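PDB 3QXB: putative Xylose isomerase from Rhodospirillum rubrum, which is probably an isomerase of the xylose isomerase-like TIM-barrel family and binds metal ions, modelled as manganese and iron, at its barrel mouth. Local coordinates for residues A[135-140]-A[183-188]; A[179-184]-A[214-219]; A[208-213]-A[234-239]. All blocks are in the same frame, centred on the assembly; numbering follows the deposited sequence.

Contact 1: A[135-140]-A[183-188]; sequences FGSYSA and ATEFPS
Ser137 and Glu185 meet through their polar ends: Ser137 OG gives a hydrogen bond to Glu185 OE2 at 2.7 Å. The hydroxyl sits anti to the backbone N (chi1 -175°), which turns it onto the carboxylate, met on the anti side and 29° out of its plane. The other oxygen, Glu185 OE1, accepts a hydrogen bond from a water oxygen 2.9 Å away; the same water donates to Gly136 O, and Tyr96 OH bonds OE1 as well. OE2 also forms a salt bridge with Lys31 of the second subunit, so partners on both oxygens fix the rotation of the buried carboxylate. With an alanine at Glu185, Lys31 of the second subunit is likely to be left without this counter-charge and Ser137 OG without its acceptor. Between the backbones, Tyr138 N bonds Thr184 O at 3.0 Å, and that oxygen also lies at the edge of the Tyr138 ring. Tyr138 CE2 rests against Phe186 CB, while its OH bonds Arg149 O. At the other end, Phe135 and Pro187 cross at about a right angle, with Phe135 CB 3.6 Å from Pro187 CD. Phe186 turns a ring edge to Phe135, its CD1 4.4 Å from Phe135 CD2, and Pro187 CB lies over one face of the Phe186 ring, near its centre. Helices 146-170 and 190-200 supply further packing around these aromatics. Two loops that follow neighbouring strands, 130-133 and 174-177, are thus joined beside the mouth of a TIM barrel, where Glu185 reaches into the subunit interface.

Contact 2: A[179-184]-A[214-219]; sequences PVPLAT and WGHALF. With MN (manganese (II) ion), chain G.
Pro181 and His216 mark the nearest approach of the two backbones, their CA atoms 5.1 Å apart. The 179-184 segment is an irregular loop that bends at Pro181, the centre of an inverse gamma turn whose Leu182 N to Val180 O bond is weak. Facing it, residues 214-217 form a short helix with Leu218 N bonded to Trp214 O; Leu218 then leaves helical angles, and Phe219 takes the N-cap position of the next helix. From this helix His216 points its side chain toward the loop, with CG anti to the carbonyl carbon (chi1 -64°), a setting that carries the imidazole past Pro181 to the metal. The ring is held on two sides of its rim. ND1 donates to Pro179 O over 2.8 Å, nearly straight at 165°, and the oxygen lies close to the ring plane while the donor lies in the carbonyl plane. At the other nitrogen, NE2 lies 2.2 Å from the manganese ion; both metal sites of the protein are modelled with manganese as well as iron. One ring face is covered by Pro181, whose CD stands 3.8 Å from the imidazole centroid in a CH-pi contact, displaced toward the rim. The Val180 side chain lies beside that of His216, with Val180 CG1 4.2 Å from His216 ND1. Beyond the imidazole, Pro181 CB packs 3.6 Å from Phe219 CD2, with Phe219 CG anti to its backbone N (chi1 -176°), which lays the ring against Pro181. The carbonyl of Pro179 is therefore a second-shell group, setting the turn of a first-shell ligand. Asp253 and His255 complete the protein ligands of this site, and two waters bind there too, in a metal centre at the mouth of the xylose isomerase-like TIM barrel.

Contact 3: A[208-213]-A[234-239]; sequences VRLLVD and DLCQPW. With FE (Fe (III) ion), chain E.
Leu210 meets Cys236 and Trp239 in the close-packed half of this contact. Its backbone N donates to Trp239 O at 2.9 Å and 170°, while its CB is directed at residues 236-239. Leu210 CD1 lies 3.8 Å from Cys236 CB and 4.1 Å from Trp239 CB, so a single methyl fills the angle between the two residues. Ala193 and Met197 of helix 190-200 also touch the Leu210 side chain, making this the buried flank. The 3-10 segment 237-239 probably helps place the acceptor, Trp239 N being bonded to Cys236 O. The partly exposed flank is carried by Arg209 and Trp239, which meet more loosely. Here the chain of Arg209 is bent at chi2 (-71°) and brings its guanidinium face over Trp239 CD1, with NH1 3.9 Å away at the indole edge. The two planes are 68° apart, and the side chains cross at about a right angle, so this is no flat stack. NH1 is steadied instead from its own strand, by a bond to Val208 O at 2.9 Å that comes from above the carbonyl plane. Nearer the backbone, Arg209 CB packs 3.4 Å from Trp239 O. At the far end of the strand Asp213 takes no part in the packing: its OD2 lies 2.2 Å from the ion modelled as iron, with Glu178, His244 and Glu286 as the other protein ligands of that site. A barrel strand thus packs against residues 236-239, in the helix-to-strand passage of its beta-alpha-beta unit, with a metal ligand at its C-terminal end, as in TIM barrels.

Overall arrangement
From the N terminus, the chain leaves strand 130-133 through 135-140, passes helix 146-170 and strand 174-177, and returns at 183-188, where contact 1 closes. Contact 2 opens on 179-184, sharing Ala183 and Thr184 with contact 1, and is completed by 214-219. Contact 3 starts on strand 208-213, before contact 2 has closed, and ends at 234-239, so contacts 2 and 3 cross; contact 1 precedes contact 3 in series. Pro187 O and Val180 N probably bond contacts 1 and 2, while Pro179 packs on Leu210 and Leu211. Together they tie successive strands and loops of the barrel, and one water lies within bonding distance of both metal sites.

Contact 1: A[135-140]-A[183-188]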
loop_
_atom_site.group_PDB
_atom_site.type_symbol
_atom_site.label_atom_id
_atom_site.label_comp_id
_atom_site.label_asym_id
_atom_site.label_seq_id
_atom_site.Cartn_x
_atom_site.Cartn_y
_atom_site.Cartn_z
ATOM N N PHE A 135 14.889 0.327 -4.017
ATOM C CA PHE A 135 15.426 1.065 -5.138
ATOM C C PHE A 135 14.395 1.303 -6.243
ATOM O O PHE A 135 14.462 2.309 -6.939
ATOM C CB PHE A 135 16.622 0.294 -5.707
ATOM C CG PHE A 135 17.572 1.122 -6.520
ATOM C CD1 PHE A 135 18.275 2.160 -5.948
ATOM C CD2 PHE A 135 17.844 0.792 -7.821
ATOM C CE1 PHE A 135 19.211 2.856 -6.663
ATOM C CE2 PHE A 135 18.766 1.527 -8.550
ATOM C CZ PHE A 135 19.434 2.552 -7.981
ATOM N N GLY A 136 13.466 0.369 -6.416
ATOM C CA GLY A 136 12.474 0.470 -7.510
ATOM C C GLY A 136 12.241 -0.860 -8.179
ATOM O O GLY A 136 12.752 -1.898 -7.726
ATOM N N SER A 137 11.481 -0.847 -9.264
ATOM C CA SER A 137 10.978 -2.078 -9.818
ATOM C C SER A 137 10.878 -2.056 -11.323
ATOM O O SER A 137 10.379 -1.094 -11.892
ATOM C CB SER A 137 9.584 -2.314 -9.200
ATOM O OG SER A 137 9.036 -3.541 -9.586
ATOM N N TYR A 138 11.313 -3.135 -11.973
ATOM C CA TYR A 138 11.180 -3.270 -13.424
ATOM C C TYR A 138 9.807 -3.760 -13.794
ATOM O O TYR A 138 9.215 -4.556 -13.095
ATOM C CB TYR A 138 12.192 -4.271 -13.996
ATOM C CG TYR A 138 13.623 -3.823 -13.926
ATOM C CD1 TYR A 138 14.093 -2.772 -14.710
ATOM C CD2 TYR A 138 14.536 -4.471 -13.068
ATOM C CE1 TYR A 138 15.431 -2.355 -14.634
ATOM C CE2 TYR A 138 15.883 -4.070 -13.014
ATOM C CZ TYR A 138 16.315 -3.002 -13.780
ATOM O OH TYR A 138 17.639 -2.636 -13.710
ATOM N N SER A 139 9.336 -3.336 -14.946
ATOM C CA SER A 139 8.109 -3.877 -15.498
ATOM C C SER A 139 8.354 -5.345 -15.884
ATOM O O SER A 139 9.499 -5.783 -15.965
ATOM C CB SER A 139 7.635 -3.063 -16.712
ATOM O OG SER A 139 8.445 -3.295 -17.849
ATOM N N ALA A 140 7.284 -6.084 -16.128
ATOM C CA ALA A 140 7.355 -7.492 -16.495
ATOM C C ALA A 140 8.192 -7.731 -17.756
ATOM O O ALA A 140 8.998 -8.646 -17.792
ATOM C CB ALA A 140 5.921 -8.062 -16.693
ATOM N N ALA A 183 13.170 -11.073 -8.236
ATOM C CA ALA A 183 14.108 -11.054 -9.393
ATOM C C ALA A 183 13.772 -9.907 -10.385
ATOM O O ALA A 183 14.628 -9.503 -11.177
ATOM C CB ALA A 183 14.093 -12.392 -10.130
ATOM N N THR A 184 12.534 -9.397 -10.329
ATOM C CA THR A 184 12.084 -8.274 -11.166
ATOM C C THR A 184 12.489 -6.860 -10.611
ATOM O O THR A 184 12.104 -5.857 -11.151
ATOM C CB THR A 184 10.562 -8.318 -11.324
ATOM O OG1 THR A 184 9.965 -8.259 -10.017
ATOM C CG2 THR A 184 10.118 -9.599 -12.089
ATOM N N GLU A 185 13.227 -6.812 -9.514
ATOM C CA GLU A 185 13.674 -5.567 -8.905
ATOM C C GLU A 185 15.180 -5.696 -8.661
ATOM O O GLU A 185 15.755 -6.777 -8.792
ATOM C CB GLU A 185 12.888 -5.271 -7.618
ATOM C CG GLU A 185 11.347 -5.314 -7.871
ATOM C CD GLU A 185 10.486 -4.701 -6.764
ATOM O OE1 GLU A 185 10.981 -4.558 -5.638
ATOM O OE2 GLU A 185 9.303 -4.381 -7.018
ATOM N N PHE A 186 15.818 -4.577 -8.408
ATOM C CA PHE A 186 17.241 -4.564 -8.123
ATOM C C PHE A 186 17.443 -3.509 -7.082
ATOM O O PHE A 186 16.831 -2.460 -7.193
ATOM C CB PHE A 186 18.002 -4.169 -9.372
ATOM C CG PHE A 186 19.495 -4.062 -9.184
ATOM C CD1 PHE A 186 20.079 -2.862 -8.820
ATOM C CD2 PHE A 186 20.309 -5.150 -9.419
ATOM C CE1 PHE A 186 21.478 -2.745 -8.672
ATOM C CE2 PHE A 186 21.693 -5.053 -9.288
ATOM C CZ PHE A 186 22.284 -3.850 -8.906
ATOM N N PRO A 187 18.309 -3.751 -6.078
ATOM C CA PRO A 187 19.036 -4.980 -5.767
ATOM C C PRO A 187 18.157 -6.015 -5.063
ATOM O O PRO A 187 17.301 -5.679 -4.243
ATOM C CB PRO A 187 20.150 -4.495 -4.838
ATOM C CG PRO A 187 19.556 -3.309 -4.152
ATOM C CD PRO A 187 18.656 -2.659 -5.146
ATOM N N SER A 188 18.373 -7.272 -5.405
ATOM C CA SER A 188 17.658 -8.362 -4.835
ATOM C C SER A 188 18.590 -9.205 -3.995
ATOM O O SER A 188 18.414 -9.324 -2.786
ATOM C CB SER A 188 17.052 -9.185 -5.981
ATOM O OG SER A 188 16.326 -10.299 -5.477
HETATM O O HOH W 1 13.128 -2.613 -5.153
#

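Contact 2: A[179-184]-A[214-219]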
loop_
_atom_site.group_PDB
_atom_site.type_symbol
_atom_site.label_atom_id
_atom_site.label_comp_id
_atom_site.label_asym_id
_atom_site.label_seq_id
_atom_site.Cartn_x
_atom_site.Cartn_y
_atom_site.Cartn_z
ATOM N N PRO A 179 17.300 -3.863 -0.141
ATOM C CA PRO A 179 17.115 -4.914 -1.114
ATOM C C PRO A 179 15.833 -5.730 -0.881
ATOM O O PRO A 179 15.310 -5.803 0.250
ATOM C CB PRO A 179 18.366 -5.800 -0.926
ATOM C CG PRO A 179 19.393 -4.862 -0.405
ATOM C CD PRO A 179 18.609 -3.997 0.541
ATOM N N VAL A 180 15.348 -6.331 -1.960
ATOM C CA VAL A 180 14.054 -6.982 -1.972
ATOM C C VAL A 180 14.086 -8.375 -2.630
ATOM O O VAL A 180 14.903 -8.602 -3.543
ATOM C CB VAL A 180 13.041 -6.132 -2.748
ATOM C CG1 VAL A 180 12.738 -4.855 -1.967
ATOM C CG2 VAL A 180 13.617 -5.819 -4.115
ATOM N N PRO A 181 13.144 -9.263 -2.227
ATOM C CA PRO A 181 13.152 -10.681 -2.637
ATOM C C PRO A 181 12.402 -10.930 -3.940
ATOM O O PRO A 181 11.627 -11.885 -4.033
ATOM C CB PRO A 181 12.441 -11.389 -1.460
ATOM C CG PRO A 181 11.434 -10.381 -0.963
ATOM C CD PRO A 181 12.130 -9.012 -1.167
ATOM N N LEU A 182 12.640 -10.075 -4.929
ATOM C CA LEU A 182 12.038 -10.177 -6.250
ATOM C C LEU A 182 13.151 -10.133 -7.284
ATOM O O LEU A 182 13.965 -9.222 -7.223
ATOM C CB LEU A 182 11.110 -8.993 -6.483
ATOM C CG LEU A 182 9.722 -8.992 -5.800
ATOM C CD1 LEU A 182 9.858 -8.860 -4.299
ATOM C CD2 LEU A 182 8.888 -7.841 -6.381
ATOM N N ALA A 183 13.170 -11.073 -8.236
ATOM C CA ALA A 183 14.108 -11.054 -9.393
ATOM C C ALA A 183 13.772 -9.907 -10.385
ATOM O O ALA A 183 14.628 -9.503 -11.177
ATOM C CB ALA A 183 14.093 -12.392 -10.130
ATOM N N THR A 184 12.534 -9.397 -10.329
ATOM C CA THR A 184 12.084 -8.274 -11.166
ATOM C C THR A 184 12.489 -6.860 -10.611
ATOM O O THR A 184 12.104 -5.857 -11.151
ATOM C CB THR A 184 10.562 -8.318 -11.324
ATOM O OG1 THR A 184 9.965 -8.259 -10.017
ATOM C CG2 THR A 184 10.118 -9.599 -12.089
ATOM N N TRP A 214 15.477 -8.830 7.289
ATOM C CA TRP A 214 15.763 -10.251 7.510
ATOM C C TRP A 214 14.792 -11.146 6.705
ATOM O O TRP A 214 15.175 -12.201 6.209
ATOM C CB TRP A 214 15.686 -10.589 9.007
ATOM C CG TRP A 214 16.933 -10.311 9.768
ATOM C CD1 TRP A 214 17.476 -9.096 10.034
ATOM C CD2 TRP A 214 17.790 -11.281 10.383
ATOM N NE1 TRP A 214 18.616 -9.239 10.774
ATOM C CE2 TRP A 214 18.837 -10.573 11.004
ATOM C CE3 TRP A 214 17.753 -12.679 10.499
ATOM C CZ2 TRP A 214 19.869 -11.210 11.703
ATOM C CZ3 TRP A 214 18.808 -13.331 11.204
ATOM C CH2 TRP A 214 19.832 -12.584 11.799
ATOM N N GLY A 215 13.562 -10.700 6.524
ATOM C CA GLY A 215 12.576 -11.475 5.771
ATOM C C GLY A 215 12.849 -11.505 4.273
ATOM O O GLY A 215 12.429 -12.432 3.577
ATOM N N HIS A 216 13.525 -10.482 3.772
ATOM C CA HIS A 216 13.887 -10.412 2.375
ATOM C C HIS A 216 15.114 -11.300 2.096
ATOM O O HIS A 216 15.125 -12.029 1.122
ATOM C CB HIS A 216 14.218 -8.998 2.004
ATOM C CG HIS A 216 13.068 -8.052 2.120
ATOM N ND1 HIS A 216 13.159 -6.742 1.706
ATOM C CD2 HIS A 216 11.792 -8.226 2.566
ATOM C CE1 HIS A 216 11.994 -6.141 1.916
ATOM N NE2 HIS A 216 11.145 -7.024 2.421
ATOM N N ALA A 217 16.117 -11.236 2.954
ATOM C CA ALA A 217 17.312 -12.069 2.799
ATOM C C ALA A 217 16.972 -13.553 2.955
ATOM O O ALA A 217 17.583 -14.416 2.310
ATOM C CB ALA A 217 18.388 -11.665 3.817
ATOM N N LEU A 218 16.018 -13.857 3.826
ATOM C CA LEU A 218 15.711 -15.265 4.176
ATOM C C LEU A 218 14.618 -15.877 3.306
ATOM O O LEU A 218 14.154 -16.975 3.570
ATOM C CB LEU A 218 15.351 -15.389 5.670
ATOM C CG LEU A 218 16.489 -15.022 6.651
ATOM C CD1 LEU A 218 16.090 -15.266 8.112
ATOM C CD2 LEU A 218 17.732 -15.774 6.346
ATOM N N PHE A 219 14.198 -15.163 2.270
ATOM C CA PHE A 219 13.210 -15.676 1.337
ATOM C C PHE A 219 13.778 -16.858 0.503
ATOM O O PHE A 219 14.502 -16.648 -0.486
ATOM C CB PHE A 219 12.755 -14.536 0.434
ATOM C CG PHE A 219 11.661 -14.912 -0.513
ATOM C CD1 PHE A 219 10.387 -15.180 -0.055
ATOM C CD2 PHE A 219 11.890 -14.964 -1.862
ATOM C CE1 PHE A 219 9.397 -15.535 -0.924
ATOM C CE2 PHE A 219 10.886 -15.292 -2.722
ATOM C CZ PHE A 219 9.657 -15.597 -2.256
HETATM MN MN MN G . 9.142 -6.712 3.201
HETATM O O HOH W 2 9.736 -4.549 3.779
HETATM O O HOH W 3 7.147 -5.669 2.283
#

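Contact 3: A[208-213]-A[234-239]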
loop_
_atom_site.group_PDB
_atom_site.type_symbol
_atom_site.label_atom_id
_atom_site.label_comp_id
_atom_site.label_asym_id
_atom_site.label_seq_id
_atom_site.Cartn_x
_atom_site.Cartn_y
_atom_site.Cartn_z
ATOM N N VAL A 208 25.569 6.323 0.760
ATOM C CA VAL A 208 24.347 5.541 0.494
ATOM C C VAL A 208 24.687 4.147 0.979
ATOM O O VAL A 208 25.715 3.564 0.610
ATOM C CB VAL A 208 23.965 5.574 -1.012
ATOM C CG1 VAL A 208 22.738 4.692 -1.343
ATOM C CG2 VAL A 208 23.754 7.016 -1.465
ATOM N N ARG A 209 23.849 3.618 1.850
ATOM C CA ARG A 209 24.137 2.348 2.505
ATOM C C ARG A 209 22.929 1.434 2.360
ATOM O O ARG A 209 21.886 1.828 1.859
ATOM C CB ARG A 209 24.470 2.598 3.991
ATOM C CG ARG A 209 25.799 3.340 4.237
ATOM C CD ARG A 209 27.001 2.442 3.909
ATOM N NE ARG A 209 28.261 3.163 4.008
ATOM C CZ ARG A 209 28.896 3.730 2.982
ATOM N NH1 ARG A 209 28.392 3.722 1.733
ATOM N NH2 ARG A 209 30.030 4.351 3.212
ATOM N N LEU A 210 23.092 0.195 2.832
ATOM C CA LEU A 210 22.056 -0.808 2.768
ATOM C C LEU A 210 21.305 -0.849 4.099
ATOM O O LEU A 210 21.900 -0.694 5.167
ATOM C CB LEU A 210 22.647 -2.190 2.467
ATOM C CG LEU A 210 23.360 -2.338 1.112
ATOM C CD1 LEU A 210 24.151 -3.652 1.064
ATOM C CD2 LEU A 210 22.324 -2.281 -0.021
ATOM N N LEU A 211 19.987 -1.006 4.004
ATOM C CA LEU A 211 19.180 -1.466 5.116
ATOM C C LEU A 211 18.677 -2.850 4.713
ATOM O O LEU A 211 18.096 -2.999 3.666
ATOM C CB LEU A 211 18.058 -0.472 5.431
ATOM C CG LEU A 211 17.066 -0.886 6.523
ATOM C CD1 LEU A 211 16.458 0.359 7.224
ATOM C CD2 LEU A 211 15.967 -1.824 5.934
ATOM N N VAL A 212 18.996 -3.887 5.492
ATOM C CA VAL A 212 18.669 -5.247 5.069
ATOM C C VAL A 212 17.542 -5.786 5.934
ATOM O O VAL A 212 17.586 -5.688 7.141
ATOM C CB VAL A 212 19.882 -6.153 5.100
ATOM C CG1 VAL A 212 19.508 -7.639 4.916
ATOM C CG2 VAL A 212 20.916 -5.670 4.050
ATOM N N ASP A 213 16.507 -6.301 5.281
ATOM C CA ASP A 213 15.345 -6.791 5.980
ATOM C C ASP A 213 15.490 -8.305 6.074
ATOM O O ASP A 213 15.660 -8.979 5.058
ATOM C CB ASP A 213 14.097 -6.423 5.189
ATOM C CG ASP A 213 12.829 -6.804 5.904
ATOM O OD1 ASP A 213 12.833 -7.866 6.565
ATOM O OD2 ASP A 213 11.857 -6.033 5.794
ATOM N N ASP A 234 29.033 -11.742 4.347
ATOM C CA ASP A 234 30.195 -12.078 3.510
ATOM C C ASP A 234 30.358 -11.122 2.325
ATOM O O ASP A 234 31.448 -10.680 2.019
ATOM C CB ASP A 234 30.123 -13.517 2.997
ATOM C CG ASP A 234 30.254 -14.556 4.116
ATOM O OD1 ASP A 234 30.812 -14.225 5.191
ATOM O OD2 ASP A 234 29.761 -15.698 3.922
ATOM N N LEU A 235 29.264 -10.766 1.669
ATOM C CA LEU A 235 29.357 -9.943 0.476
ATOM C C LEU A 235 29.148 -8.432 0.755
ATOM O O LEU A 235 29.625 -7.586 -0.006
ATOM C CB LEU A 235 28.359 -10.464 -0.574
ATOM C CG LEU A 235 28.591 -11.874 -1.139
ATOM C CD1 LEU A 235 27.709 -12.017 -2.367
ATOM C CD2 LEU A 235 30.098 -12.223 -1.455
ATOM N N CYS A 236 28.430 -8.093 1.828
ATOM C CA CYS A 236 27.936 -6.714 2.036
ATOM C C CYS A 236 28.203 -6.068 3.405
ATOM O O CYS A 236 27.836 -4.935 3.608
ATOM C CB CYS A 236 26.435 -6.670 1.764
ATOM S SG CYS A 236 25.950 -7.133 0.078
ATOM N N GLN A 237 28.839 -6.768 4.336
ATOM C CA GLN A 237 28.953 -6.258 5.702
ATOM C C GLN A 237 29.330 -4.764 5.863
ATOM O O GLN A 237 28.636 -4.062 6.596
ATOM C CB GLN A 237 29.913 -7.089 6.561
ATOM C CG GLN A 237 29.998 -6.489 7.983
ATOM C CD GLN A 237 30.651 -7.368 9.012
ATOM O OE1 GLN A 237 31.217 -8.404 8.706
ATOM N NE2 GLN A 237 30.549 -6.955 10.254
ATOM N N PRO A 238 30.418 -4.289 5.210
ATOM C CA PRO A 238 30.813 -2.890 5.394
ATOM C C PRO A 238 29.703 -1.874 5.089
ATOM O O PRO A 238 29.751 -0.756 5.589
ATOM C CB PRO A 238 31.974 -2.696 4.404
ATOM C CG PRO A 238 32.397 -4.024 4.005
ATOM C CD PRO A 238 31.294 -4.982 4.254
ATOM N N TRP A 239 28.732 -2.256 4.263
ATOM C CA TRP A 239 27.693 -1.344 3.840
ATOM C C TRP A 239 26.340 -1.430 4.560
ATOM O O TRP A 239 25.492 -0.598 4.323
ATOM C CB TRP A 239 27.449 -1.501 2.347
ATOM C CG TRP A 239 28.640 -1.199 1.472
ATOM C CD1 TRP A 239 29.294 0.001 1.312
ATOM C CD2 TRP A 239 29.301 -2.132 0.625
ATOM N NE1 TRP A 239 30.338 -0.143 0.413
ATOM C CE2 TRP A 239 30.354 -1.441 -0.029
ATOM C CE3 TRP A 239 29.095 -3.484 0.337
ATOM C CZ2 TRP A 239 31.189 -2.063 -0.945
ATOM C CZ3 TRP A 239 29.941 -4.107 -0.587
ATOM C CH2 TRP A 239 30.977 -3.398 -1.205
HETATM FE FE FE E . 11.478 -3.952 5.190
HETATM O O HOH W 2 9.736 -4.549 3.779
HETATM O O HOH W 4 10.699 -1.948 4.436
#